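Local coordinates for PrhC (Penicillium brasilianum, PDB 5X9J), which acts as an isomerase in the biosynthesis of paraherquonin, a fungal meroterpenoid with a highly congested hexacyclic skeleton, at residues P64-R69 / E146-V151; S90-I95 / N126-I131; A51-S56 / Q74-Y79; D155-L160 / G168-C173; D118-P123 / A161-A166. All blocks are in the same frame, centred on the assembly; numbering follows the deposited sequence.

Interaction 1 of 5, residues P64-R69 / E146-V151; sequences PSFSTR and EFFDAV
F66 sets its ring against F148 and A150, and these three buried residues carry the contact. CE1 of F66 lies 3.8 Å from the methyl CB of A150 and 3.6 Å from A150 O, with the carbonyl oxygen at the ring edge, close to its plane, where the slightly positive rim hydrogens point. The neighbouring corner, CD1 of F66, is 3.8 Å from CE2 of F148. The two rings are neither stacked nor T-shaped, their planes lying 58° apart, and F66 CD1 sits at the edge of the F148 ring. F148 reaches this position with its CG held between the backbone N and the carbonyl carbon (chi1 51°). The contact lies where strand 141-148 gives way to helix 150-162, a strand-to-helix junction with D149 as N-cap. OD2 of D149 accepts a weak capping bond from V151 N (2.9 Å) and another bond from R152 N. The ring of F66 also makes a cation-pi contact with K153 and packs on C173 of helix 167-173. Across the dimer interface, the D149 carboxylate and S65 OG form reciprocal hydrogen bonds with S65 and D149 of the second subunit.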
# COMPACT_ATOMS: atom_id res chain seq x y z
N PRO B 64 -3.57 -3.98 8.51
CA PRO B 64 -4.21 -4.76 9.58
C PRO B 64 -3.94 -4.24 10.98
O PRO B 64 -4.60 -4.70 11.92
CB PRO B 64 -3.61 -6.17 9.39
CG PRO B 64 -2.33 -5.94 8.64
CD PRO B 64 -2.59 -4.76 7.74
N SER B 65 -2.98 -3.32 11.15
CA SER B 65 -2.81 -2.69 12.46
C SER B 65 -4.00 -1.81 12.82
O SER B 65 -4.14 -1.43 13.99
CB SER B 65 -1.54 -1.84 12.47
OG SER B 65 -0.42 -2.69 12.48
N PHE B 66 -4.82 -1.45 11.85
CA PHE B 66 -6.02 -0.66 12.06
C PHE B 66 -7.22 -1.47 11.59
O PHE B 66 -7.08 -2.57 11.04
CB PHE B 66 -5.92 0.68 11.32
CG PHE B 66 -4.93 1.63 11.94
CD1 PHE B 66 -3.61 1.65 11.52
CD2 PHE B 66 -5.31 2.46 12.98
CE1 PHE B 66 -2.69 2.51 12.10
CE2 PHE B 66 -4.40 3.32 13.57
CZ PHE B 66 -3.09 3.35 13.13
N SER B 67 -8.40 -0.93 11.84
CA SER B 67 -9.62 -1.61 11.42
C SER B 67 -9.61 -1.82 9.91
O SER B 67 -9.26 -0.92 9.14
CB SER B 67 -10.85 -0.81 11.82
OG SER B 67 -12.01 -1.46 11.35
N THR B 68 -9.96 -3.03 9.50
CA THR B 68 -10.07 -3.38 8.09
C THR B 68 -11.51 -3.67 7.70
O THR B 68 -11.76 -4.12 6.59
CB THR B 68 -9.17 -4.58 7.77
OG1 THR B 68 -9.52 -5.68 8.61
CG2 THR B 68 -7.69 -4.22 8.00
N ARG B 69 -12.46 -3.40 8.59
CA ARG B 69 -13.86 -3.54 8.24
C ARG B 69 -14.24 -2.51 7.17
O ARG B 69 -13.96 -1.32 7.35
CB ARG B 69 -14.75 -3.37 9.47
CG ARG B 69 -16.24 -3.51 9.16
CD ARG B 69 -17.12 -3.38 10.41
NE ARG B 69 -17.17 -2.01 10.91
CZ ARG B 69 -18.00 -1.07 10.44
NH1 ARG B 69 -18.85 -1.35 9.46
NH2 ARG B 69 -17.97 0.15 10.96
N GLU B 146 -7.41 1.31 0.33
CA GLU B 146 -6.37 2.26 0.68
C GLU B 146 -5.30 1.62 1.55
O GLU B 146 -5.62 0.96 2.54
CB GLU B 146 -6.93 3.49 1.41
CG GLU B 146 -5.81 4.43 1.87
CD GLU B 146 -6.29 5.72 2.54
OE1 GLU B 146 -6.00 6.80 1.97
OE2 GLU B 146 -6.92 5.66 3.63
N PHE B 147 -4.05 1.82 1.17
CA PHE B 147 -2.89 1.54 2.01
C PHE B 147 -2.26 2.85 2.42
O PHE B 147 -2.15 3.77 1.61
CB PHE B 147 -1.84 0.73 1.25
CG PHE B 147 -2.27 -0.65 0.95
CD1 PHE B 147 -3.15 -0.90 -0.09
CD2 PHE B 147 -1.78 -1.71 1.70
CE1 PHE B 147 -3.56 -2.20 -0.37
CE2 PHE B 147 -2.16 -3.00 1.43
CZ PHE B 147 -3.06 -3.25 0.39
N PHE B 148 -1.83 2.94 3.67
CA PHE B 148 -1.19 4.16 4.14
C PHE B 148 -0.05 3.73 5.04
O PHE B 148 0.08 2.54 5.36
CB PHE B 148 -2.19 5.06 4.90
CG PHE B 148 -2.94 4.32 5.96
CD1 PHE B 148 -4.12 3.66 5.66
CD2 PHE B 148 -2.44 4.24 7.25
CE1 PHE B 148 -4.79 2.94 6.63
CE2 PHE B 148 -3.10 3.52 8.22
CZ PHE B 148 -4.29 2.88 7.92
N ASP B 149 0.78 4.68 5.44
CA ASP B 149 1.83 4.37 6.40
C ASP B 149 1.21 4.32 7.78
O ASP B 149 0.76 5.35 8.31
CB ASP B 149 2.96 5.40 6.33
CG ASP B 149 4.15 5.01 7.20
OD1 ASP B 149 5.27 4.92 6.65
OD2 ASP B 149 3.98 4.80 8.42
N ALA B 150 1.17 3.12 8.36
CA ALA B 150 0.46 2.94 9.61
C ALA B 150 1.21 3.59 10.77
O ALA B 150 0.59 3.93 11.79
CB ALA B 150 0.25 1.44 9.88
N VAL B 151 2.52 3.75 10.65
CA VAL B 151 3.27 4.39 11.74
C VAL B 151 3.00 5.89 11.76
O VAL B 151 2.84 6.49 12.83
CB VAL B 151 4.77 4.06 11.62
CG1 VAL B 151 5.60 5.01 12.49
CG2 VAL B 151 5.03 2.59 12.03

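Interaction 2 of 5, residues S90-I95 / N126-I131; sequences SKFWII and NENLVI
F92 of strand 90-94 faces N128 and V130 of strand 124-134 across the width of the intervening strand 108-119; both outer strands pair antiparallel with it, yet they diverge widely in this curled sheet and meet through side chains alone. The phenyl ring of F92 spans the distance. Its CG is anti to the backbone N (chi1 -165°), which sends the ring out towards the other strand although its CB starts off to the side. At the far end, CZ of F92 lies 3.9 Å from CG2 of V130; the two side chains come from opposite directions, and the methyl meets the ring at its edge, near its plane. One corner back, CE2 of F92 comes within 4.0 Å of CG of N128. Here the side chains cross at a slant, with ring and amide planes 56° apart. Neighbouring N126 uses its side-chain oxygen twice. OD1 of N126 takes the N-H of E127 at 2.8 Å on a lone pair in the carbonyl plane, and also receives a bond from D149 N. On the other side of its amide, ND2 of N126 bonds to Y124 OH, so both ends of this buried group are occupied. L129, on the side of the strand away from F92, packs against L129 of the second subunit. The F92 ring also touches C115 of strand 108-119, E146 of strand 141-148, and C38 and I41 of helix 26-43, which places the contact in the core between this long helix and the curved sheet.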
# COMPACT_ATOMS: atom_id res chain seq x y z
N SER B 90 -6.57 20.19 4.80
CA SER B 90 -6.37 18.83 4.33
C SER B 90 -6.16 18.81 2.82
O SER B 90 -6.98 19.35 2.06
CB SER B 90 -7.58 17.96 4.67
OG SER B 90 -7.67 17.73 6.06
N LYS B 91 -5.07 18.15 2.39
CA LYS B 91 -4.72 18.02 0.99
C LYS B 91 -4.45 16.56 0.67
O LYS B 91 -3.91 15.83 1.51
CB LYS B 91 -3.46 18.85 0.66
CG LYS B 91 -3.60 20.36 0.88
CD LYS B 91 -2.24 21.06 0.80
CE LYS B 91 -2.34 22.57 1.08
NZ LYS B 91 -3.11 23.30 0.03
N PHE B 92 -4.81 16.13 -0.54
CA PHE B 92 -4.64 14.75 -0.99
C PHE B 92 -4.37 14.81 -2.49
O PHE B 92 -5.16 15.39 -3.24
CB PHE B 92 -5.90 13.93 -0.69
CG PHE B 92 -5.72 12.42 -0.78
CD1 PHE B 92 -6.01 11.74 -1.96
CD2 PHE B 92 -5.30 11.69 0.31
CE1 PHE B 92 -5.86 10.36 -2.05
CE2 PHE B 92 -5.14 10.31 0.23
CZ PHE B 92 -5.42 9.64 -0.95
N TRP B 93 -3.24 14.26 -2.93
CA TRP B 93 -2.86 14.42 -4.33
C TRP B 93 -2.06 13.21 -4.80
O TRP B 93 -1.35 12.58 -4.02
CB TRP B 93 -2.05 15.71 -4.55
CG TRP B 93 -0.69 15.73 -3.86
CD1 TRP B 93 0.52 15.46 -4.43
CD2 TRP B 93 -0.42 16.04 -2.48
NE1 TRP B 93 1.52 15.58 -3.50
CE2 TRP B 93 0.97 15.94 -2.30
CE3 TRP B 93 -1.22 16.41 -1.40
CZ2 TRP B 93 1.59 16.18 -1.06
CZ3 TRP B 93 -0.60 16.64 -0.17
CH2 TRP B 93 0.78 16.53 -0.01
N ILE B 94 -2.16 12.93 -6.11
CA ILE B 94 -1.42 11.83 -6.71
C ILE B 94 0.05 12.21 -6.84
O ILE B 94 0.39 13.33 -7.24
CB ILE B 94 -2.03 11.46 -8.07
CG1 ILE B 94 -3.48 11.04 -7.90
CG2 ILE B 94 -1.25 10.32 -8.72
CD1 ILE B 94 -4.13 10.58 -9.19
N ILE B 95 0.92 11.27 -6.48
CA ILE B 95 2.37 11.41 -6.63
C ILE B 95 2.87 10.30 -7.54
O ILE B 95 2.20 9.28 -7.74
CB ILE B 95 3.12 11.36 -5.29
CG1 ILE B 95 2.87 10.00 -4.60
CG2 ILE B 95 2.70 12.53 -4.38
CD1 ILE B 95 3.71 9.75 -3.33
N ASN B 126 1.22 11.83 5.24
CA ASN B 126 1.19 10.40 4.99
C ASN B 126 1.30 10.18 3.49
O ASN B 126 1.18 11.12 2.69
CB ASN B 126 -0.06 9.75 5.59
CG ASN B 126 0.21 8.32 6.08
OD1 ASN B 126 1.04 7.64 5.50
ND2 ASN B 126 -0.47 7.88 7.13
N GLU B 127 1.59 8.94 3.13
CA GLU B 127 1.69 8.51 1.74
C GLU B 127 0.90 7.22 1.60
O GLU B 127 0.82 6.41 2.53
CB GLU B 127 3.15 8.33 1.31
CG GLU B 127 3.91 9.67 1.25
CD GLU B 127 5.42 9.50 1.09
OE1 GLU B 127 5.86 8.48 0.51
OE2 GLU B 127 6.17 10.39 1.56
N ASN B 128 0.28 7.05 0.44
CA ASN B 128 -0.80 6.10 0.30
C ASN B 128 -0.66 5.34 -1.02
O ASN B 128 -0.00 5.79 -1.95
CB ASN B 128 -2.18 6.81 0.33
CG ASN B 128 -2.34 7.72 1.57
OD1 ASN B 128 -3.06 7.38 2.51
ND2 ASN B 128 -1.68 8.88 1.55
N LEU B 129 -1.32 4.19 -1.08
CA LEU B 129 -1.61 3.51 -2.34
C LEU B 129 -3.12 3.32 -2.38
O LEU B 129 -3.70 2.78 -1.44
CB LEU B 129 -0.86 2.18 -2.44
CG LEU B 129 -0.80 1.47 -3.81
CD1 LEU B 129 -2.15 0.85 -4.20
CD2 LEU B 129 -0.32 2.36 -4.91
N VAL B 130 -3.75 3.81 -3.44
CA VAL B 130 -5.20 3.75 -3.57
C VAL B 130 -5.52 2.88 -4.77
O VAL B 130 -4.91 3.04 -5.83
CB VAL B 130 -5.82 5.15 -3.72
CG1 VAL B 130 -7.35 5.03 -3.94
CG2 VAL B 130 -5.53 6.02 -2.48
N ILE B 131 -6.47 1.96 -4.61
CA ILE B 131 -7.05 1.26 -5.75
C ILE B 131 -8.50 1.68 -5.87
O ILE B 131 -9.24 1.63 -4.88
CB ILE B 131 -6.94 -0.27 -5.59
CG1 ILE B 131 -5.47 -0.70 -5.47
CG2 ILE B 131 -7.64 -0.97 -6.78
CD1 ILE B 131 -5.30 -2.22 -5.22

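Interaction 3 of 5, residues A51-S56 / Q74-Y79; sequences ALRTES and QETREY
R53 stretches from the short strand 53-54 to T76 on helix 73-86, and the side chains span a gap in which the nearest CA atoms, those of R53 and T76, are 10.9 Å apart. Just before it, L52 is buried against L33, F37 and I40 of helix 26-43. R53 follows with its CG anti to the carbonyl carbon (chi1 -57°) and its chain extended from CG to NE, so that the guanidinium group is carried across to T76, the two side chains coming from opposite directions. NH1 of R53 lies 3.5 Å from the methyl CG2 of T76, while NH2 of R53 is 3.7 Å from the same methyl. A water near the edge of the guanidinium group, in its plane, takes a weak bond from R53 NH1 at 2.7 Å and lies 3.4 Å from T76 OG1 in a second weak bond of undecided direction. The stronger partner of T76 OG1 is N72 O, four residues back, just ahead of the helix, while R53 NH1 has a further weak bond to T59 OG1. T54 continues the strand: its OG1 bonds to D142 and its carbonyl to N73 ND2. The chain then turns a corner at E55 and S56. The buried arginine thus reaches from the short, weakly bonded strand 53-54, beside strand 141-148, to helix 73-86, within what is probably the α+β barrel of the NTF2-like (SnoaL-like) fold.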
# COMPACT_ATOMS: atom_id res chain seq x y z
N ALA B 51 -21.19 12.06 -4.10
CA ALA B 51 -21.70 12.05 -5.46
C ALA B 51 -20.78 11.31 -6.42
O ALA B 51 -21.23 10.90 -7.50
CB ALA B 51 -21.92 13.48 -5.95
N LEU B 52 -19.51 11.14 -6.08
CA LEU B 52 -18.60 10.38 -6.93
C LEU B 52 -18.74 8.86 -6.74
O LEU B 52 -18.24 8.09 -7.56
CB LEU B 52 -17.16 10.82 -6.66
CG LEU B 52 -16.10 10.33 -7.65
CD1 LEU B 52 -16.39 10.87 -9.05
CD2 LEU B 52 -14.71 10.72 -7.17
N ARG B 53 -19.42 8.42 -5.69
CA ARG B 53 -19.51 7.01 -5.36
C ARG B 53 -20.87 6.44 -5.74
O ARG B 53 -21.89 7.12 -5.66
CB ARG B 53 -19.29 6.80 -3.86
CG ARG B 53 -17.98 7.35 -3.40
CD ARG B 53 -17.84 7.24 -1.91
NE ARG B 53 -16.62 7.90 -1.49
CZ ARG B 53 -15.87 7.50 -0.47
NH1 ARG B 53 -16.23 6.41 0.23
NH2 ARG B 53 -14.77 8.18 -0.16
N THR B 54 -20.87 5.17 -6.14
CA THR B 54 -22.13 4.44 -6.21
C THR B 54 -22.73 4.33 -4.82
O THR B 54 -22.05 4.50 -3.80
CB THR B 54 -21.91 3.05 -6.78
OG1 THR B 54 -21.09 2.29 -5.88
CG2 THR B 54 -21.23 3.14 -8.12
N GLU B 55 -24.04 4.05 -4.77
CA GLU B 55 -24.72 3.90 -3.48
C GLU B 55 -24.14 2.75 -2.66
O GLU B 55 -24.14 2.81 -1.43
CB GLU B 55 -26.22 3.70 -3.68
CG GLU B 55 -27.00 4.99 -3.95
CD GLU B 55 -28.47 4.88 -3.56
OE1 GLU B 55 -28.85 3.87 -2.91
OE2 GLU B 55 -29.25 5.80 -3.90
N SER B 56 -23.66 1.70 -3.32
CA SER B 56 -23.15 0.54 -2.61
C SER B 56 -21.63 0.57 -2.44
O SER B 56 -21.05 -0.44 -2.04
CB SER B 56 -23.57 -0.75 -3.33
OG SER B 56 -23.14 -0.73 -4.68
N GLN B 74 -22.37 6.09 4.24
CA GLN B 74 -22.74 6.81 5.46
C GLN B 74 -21.63 6.76 6.49
O GLN B 74 -21.34 7.77 7.15
CB GLN B 74 -24.04 6.24 6.03
CG GLN B 74 -24.44 6.82 7.39
CD GLN B 74 -24.71 8.32 7.35
OE1 GLN B 74 -25.18 8.85 6.33
NE2 GLN B 74 -24.41 9.01 8.45
N GLU B 75 -20.98 5.61 6.65
CA GLU B 75 -19.88 5.51 7.60
C GLU B 75 -18.69 6.36 7.16
O GLU B 75 -18.04 7.00 7.99
CB GLU B 75 -19.48 4.05 7.78
CG GLU B 75 -20.59 3.21 8.38
CD GLU B 75 -20.30 1.72 8.30
OE1 GLU B 75 -20.36 1.06 9.36
OE2 GLU B 75 -20.00 1.22 7.18
N THR B 76 -18.42 6.40 5.86
CA THR B 76 -17.37 7.27 5.33
C THR B 76 -17.63 8.74 5.68
O THR B 76 -16.71 9.46 6.08
CB THR B 76 -17.26 7.09 3.82
OG1 THR B 76 -16.70 5.81 3.54
CG2 THR B 76 -16.36 8.17 3.21
N ARG B 77 -18.88 9.19 5.53
CA ARG B 77 -19.19 10.57 5.88
C ARG B 77 -18.92 10.84 7.36
O ARG B 77 -18.30 11.85 7.71
CB ARG B 77 -20.64 10.90 5.54
CG ARG B 77 -21.06 12.32 5.94
CD ARG B 77 -22.37 12.73 5.27
NE ARG B 77 -23.29 11.60 5.19
CZ ARG B 77 -24.30 11.52 4.34
NH1 ARG B 77 -24.54 12.51 3.49
NH2 ARG B 77 -25.08 10.43 4.33
N GLU B 78 -19.38 9.93 8.23
CA GLU B 78 -19.12 10.10 9.66
C GLU B 78 -17.63 10.11 9.95
O GLU B 78 -17.15 10.93 10.75
CB GLU B 78 -19.81 9.00 10.46
CG GLU B 78 -21.34 9.09 10.48
CD GLU B 78 -21.99 7.97 11.30
OE1 GLU B 78 -22.61 7.06 10.70
OE2 GLU B 78 -21.87 8.00 12.54
N TYR B 79 -16.87 9.23 9.30
CA TYR B 79 -15.43 9.21 9.53
C TYR B 79 -14.78 10.52 9.09
O TYR B 79 -13.92 11.06 9.80
CB TYR B 79 -14.78 8.03 8.81
CG TYR B 79 -13.27 8.05 8.90
CD1 TYR B 79 -12.63 7.66 10.07
CD2 TYR B 79 -12.49 8.48 7.83
CE1 TYR B 79 -11.24 7.69 10.16
CE2 TYR B 79 -11.11 8.51 7.92
CZ TYR B 79 -10.49 8.11 9.09
OH TYR B 79 -9.12 8.14 9.18
O HOH W 1 -17.74 4.19 0.71

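Interaction 4 of 5, residues D155-L160 / G168-C173; sequences DLMNRL and GLDSWC
L169 and D170 of helix 167-173 pack against M157 and L160 of helix 150-162, with the axes of the two short segments 11.0 Å apart at closest approach. G168 leads in, its carbonyl oxygen accepting a bond from S171 OG at 2.8 Å. L169 does most of the packing on its helix: its CB lies 3.9 Å from CE of M157, and its CD1 lies 3.7 Å from CD1 of L160. SD of M157, 4.0 Å from L169 CB, rides over the root of the leucine while L160 meets its tip. The M157 chain folds to do this, bent at both chi2 (-58°) and chi3 (-61°), which turns its terminal methyl along the second helix to D170. There OD1 of D170 approaches CE of M157 to 3.3 Å, a close contact between a carboxylate oxygen and a methyl that the adjacent sulfur may make slightly positive. W172 lies on E75 and E78 of helix 73-86. C173 faces inward and donates its backbone N to L169 O at 2.8 Å. That same oxygen also accepts from W172 N, and so is shared by two donors near the helix end. The two helices run roughly antiparallel, with 142° between their directions, and are joined by only a short link. This is a C-terminal α-helical hairpin, whose mutually facing sides are largely apolar.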
# COMPACT_ATOMS: atom_id res chain seq x y z
N ASP B 155 1.30 7.47 15.01
CA ASP B 155 1.93 8.60 15.68
C ASP B 155 0.96 9.77 15.81
O ASP B 155 0.90 10.43 16.85
CB ASP B 155 3.18 9.06 14.92
CG ASP B 155 4.38 8.11 15.10
OD1 ASP B 155 4.35 7.26 16.02
OD2 ASP B 155 5.35 8.23 14.31
N LEU B 156 0.17 10.03 14.76
CA LEU B 156 -0.87 11.06 14.85
C LEU B 156 -1.86 10.72 15.95
O LEU B 156 -2.19 11.57 16.79
CB LEU B 156 -1.58 11.22 13.51
CG LEU B 156 -2.82 12.15 13.58
CD1 LEU B 156 -2.43 13.58 13.98
CD2 LEU B 156 -3.57 12.16 12.27
N MET B 157 -2.35 9.47 15.97
CA MET B 157 -3.31 9.05 16.99
C MET B 157 -2.73 9.21 18.39
O MET B 157 -3.44 9.60 19.32
CB MET B 157 -3.75 7.61 16.76
CG MET B 157 -4.46 7.39 15.44
SD MET B 157 -5.92 8.44 15.32
CE MET B 157 -6.84 7.83 16.73
N ASN B 158 -1.45 8.88 18.56
CA ASN B 158 -0.82 9.07 19.86
C ASN B 158 -0.76 10.54 20.24
O ASN B 158 -1.01 10.91 21.39
CB ASN B 158 0.59 8.47 19.86
CG ASN B 158 0.59 6.94 19.82
OD1 ASN B 158 -0.41 6.29 20.12
ND2 ASN B 158 1.73 6.37 19.46
N ARG B 159 -0.40 11.41 19.29
CA ARG B 159 -0.35 12.84 19.58
C ARG B 159 -1.73 13.38 19.90
O ARG B 159 -1.89 14.20 20.81
CB ARG B 159 0.29 13.59 18.41
CG ARG B 159 1.80 13.39 18.29
CD ARG B 159 2.39 14.20 17.13
NE ARG B 159 2.20 13.51 15.85
CZ ARG B 159 2.00 14.11 14.68
NH1 ARG B 159 1.93 15.44 14.58
NH2 ARG B 159 1.84 13.36 13.59
N LEU B 160 -2.75 12.93 19.16
CA LEU B 160 -4.12 13.34 19.44
C LEU B 160 -4.58 12.87 20.81
O LEU B 160 -5.25 13.60 21.54
CB LEU B 160 -5.08 12.81 18.36
CG LEU B 160 -4.94 13.37 16.95
CD1 LEU B 160 -5.90 12.64 16.00
CD2 LEU B 160 -5.19 14.89 16.92
N GLY B 168 -12.76 10.16 18.78
CA GLY B 168 -13.59 10.13 17.58
C GLY B 168 -12.98 9.30 16.46
O GLY B 168 -13.63 8.43 15.89
N LEU B 169 -11.71 9.57 16.13
CA LEU B 169 -11.05 8.78 15.10
C LEU B 169 -10.83 7.34 15.56
O LEU B 169 -10.94 6.40 14.76
CB LEU B 169 -9.72 9.42 14.71
CG LEU B 169 -9.80 10.68 13.85
CD1 LEU B 169 -8.41 11.25 13.63
CD2 LEU B 169 -10.49 10.38 12.52
N ASP B 170 -10.53 7.15 16.85
CA ASP B 170 -10.27 5.82 17.38
C ASP B 170 -11.48 4.90 17.22
O ASP B 170 -11.32 3.71 16.95
CB ASP B 170 -9.87 5.91 18.84
CG ASP B 170 -8.67 5.05 19.16
OD1 ASP B 170 -7.70 5.09 18.36
OD2 ASP B 170 -8.68 4.34 20.19
N SER B 171 -12.69 5.44 17.39
CA SER B 171 -13.88 4.61 17.27
C SER B 171 -14.05 4.06 15.86
O SER B 171 -14.72 3.04 15.68
CB SER B 171 -15.12 5.41 17.70
OG SER B 171 -15.40 6.46 16.79
N TRP B 172 -13.43 4.69 14.86
CA TRP B 172 -13.39 4.15 13.50
C TRP B 172 -12.12 3.38 13.19
O TRP B 172 -12.17 2.38 12.48
CB TRP B 172 -13.55 5.29 12.48
CG TRP B 172 -14.91 5.92 12.54
CD1 TRP B 172 -15.24 7.12 13.12
CD2 TRP B 172 -16.13 5.37 12.04
NE1 TRP B 172 -16.59 7.35 12.99
CE2 TRP B 172 -17.16 6.29 12.34
CE3 TRP B 172 -16.46 4.19 11.37
CZ2 TRP B 172 -18.49 6.06 11.99
CZ3 TRP B 172 -17.78 3.96 11.01
CH2 TRP B 172 -18.78 4.90 11.33
N CYS B 173 -10.97 3.80 13.74
CA CYS B 173 -9.66 3.30 13.34
C CYS B 173 -9.23 2.04 14.08
O CYS B 173 -8.56 1.19 13.50
CB CYS B 173 -8.59 4.37 13.56
SG CYS B 173 -8.76 5.76 12.49

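Interaction 5 of 5, residues D118-P123 / A161-A166; sequences DTIGGP and AAKQAA
I120, at the first corner of a type I beta turn from T119 to G122, meets K163 and A165, which follow the end of helix 150-162. The turn closes the beta hairpin of strands 108-119 and 124-134, and the helix finishes in a Schellman motif with Q164, at positive phi, as its C-prime residue. The apolar part of the contact comes from the isoleucine. CD1 of I120 is 3.8 Å from the methyl CB of A165, and CG2 of I120 is 4.1 Å from the same methyl. With CG1 of I120 anti to the carbonyl carbon (chi1 -60°), both methyl branches reach A165, and CG2 of I120 also lies 4.1 Å from K163 CD. The aliphatic chain of the lysine slides past the isoleucine in the opposite direction, extended beyond CG, and passes G121 CA on its way. Polar contacts hold the turn. T119 OG1 donates to G122 O at 2.7 Å, on a lone pair in the carbonyl plane, while G122 N bonds to T119 O. Carbonyls of the hairpin also receive the helix: R159 NH1 bonds to both G121 O and P123 O. The lysine supplies the one hydrogen bond across the two segments, its NZ standing 3.1 Å from I120 O in the carbonyl plane, at a C=O...N angle of 152°.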
# COMPACT_ATOMS: atom_id res chain seq x y z
N ASP B 118 -2.84 20.11 8.79
CA ASP B 118 -2.62 20.59 10.14
C ASP B 118 -3.65 19.95 11.05
O ASP B 118 -4.80 19.76 10.66
CB ASP B 118 -2.70 22.11 10.20
CG ASP B 118 -1.53 22.76 9.50
OD1 ASP B 118 -0.38 22.47 9.89
OD2 ASP B 118 -1.77 23.53 8.55
N THR B 119 -3.23 19.55 12.25
CA THR B 119 -4.14 18.90 13.17
C THR B 119 -3.89 19.41 14.58
O THR B 119 -2.87 20.03 14.87
CB THR B 119 -3.99 17.36 13.19
OG1 THR B 119 -2.82 17.02 13.94
CG2 THR B 119 -3.88 16.77 11.76
N ILE B 120 -4.83 19.07 15.46
CA ILE B 120 -4.68 19.33 16.89
C ILE B 120 -3.34 18.83 17.40
O ILE B 120 -2.69 19.48 18.24
CB ILE B 120 -5.85 18.69 17.66
CG1 ILE B 120 -7.18 19.28 17.18
CG2 ILE B 120 -5.66 18.85 19.17
CD1 ILE B 120 -8.39 18.70 17.89
N GLY B 121 -2.90 17.68 16.91
CA GLY B 121 -1.63 17.09 17.31
C GLY B 121 -0.43 17.57 16.54
O GLY B 121 0.66 17.02 16.73
N GLY B 122 -0.56 18.56 15.67
CA GLY B 122 0.56 19.04 14.90
C GLY B 122 0.45 18.62 13.45
O GLY B 122 -0.52 17.99 13.03
N PRO B 123 1.46 18.97 12.65
CA PRO B 123 1.43 18.64 11.22
C PRO B 123 1.35 17.14 10.98
O PRO B 123 1.91 16.34 11.73
CB PRO B 123 2.74 19.23 10.69
CG PRO B 123 3.12 20.29 11.72
CD PRO B 123 2.67 19.72 13.02
N ALA B 161 -4.23 11.62 21.17
CA ALA B 161 -4.69 11.09 22.45
C ALA B 161 -4.07 11.84 23.62
O ALA B 161 -4.73 12.02 24.65
CB ALA B 161 -4.39 9.59 22.55
N ALA B 162 -2.82 12.28 23.49
CA ALA B 162 -2.22 13.09 24.54
C ALA B 162 -2.95 14.42 24.73
O ALA B 162 -2.83 15.03 25.80
CB ALA B 162 -0.74 13.34 24.22
N LYS B 163 -3.72 14.86 23.74
CA LYS B 163 -4.48 16.09 23.80
C LYS B 163 -5.98 15.83 23.90
O LYS B 163 -6.79 16.70 23.58
CB LYS B 163 -4.15 16.96 22.59
CG LYS B 163 -2.67 17.31 22.55
CD LYS B 163 -2.27 18.17 21.36
CE LYS B 163 -0.85 18.72 21.55
NZ LYS B 163 -0.50 19.71 20.49
N GLN B 164 -6.36 14.62 24.34
CA GLN B 164 -7.76 14.23 24.54
C GLN B 164 -8.59 14.34 23.27
O GLN B 164 -9.81 14.51 23.33
CB GLN B 164 -8.41 15.06 25.66
CG GLN B 164 -7.60 15.11 26.94
CD GLN B 164 -7.40 13.74 27.55
OE1 GLN B 164 -8.22 12.84 27.36
NE2 GLN B 164 -6.32 13.57 28.29
N ALA B 165 -7.95 14.22 22.10
CA ALA B 165 -8.65 14.46 20.84
C ALA B 165 -8.71 13.23 19.95
O ALA B 165 -8.94 13.37 18.74
CB ALA B 165 -7.98 15.62 20.09
N ALA B 166 -8.52 12.03 20.50
CA ALA B 166 -8.40 10.82 19.68
C ALA B 166 -9.65 9.95 19.64
O ALA B 166 -9.76 9.09 18.74
CB ALA B 166 -7.23 9.95 20.17

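Along the chain, interaction 3 closes first, over the connection, containing strand 57-61, from strand 53-54 to helix 73-86. Interaction 1 opens within that loop, so the two cross; its long loop runs to the end of strand 141-148, and interaction 2 nests inside it, joining strands 90-94 and 124-134. Interaction 5 opens at the hairpin tip between strands 108-119 and 124-134, crossing interactions 1 and 2, and ends after helix 150-162, crossing interaction 4. Interaction 4 closes last, across seven intervening residues. The S67-C173 backbone bond links interactions 1 and 4, the R69-E75 salt bridge links 1 and 3, and W172 links 3 and 4, so the C-terminal helices are tied to sheet, loop and helix 73-86.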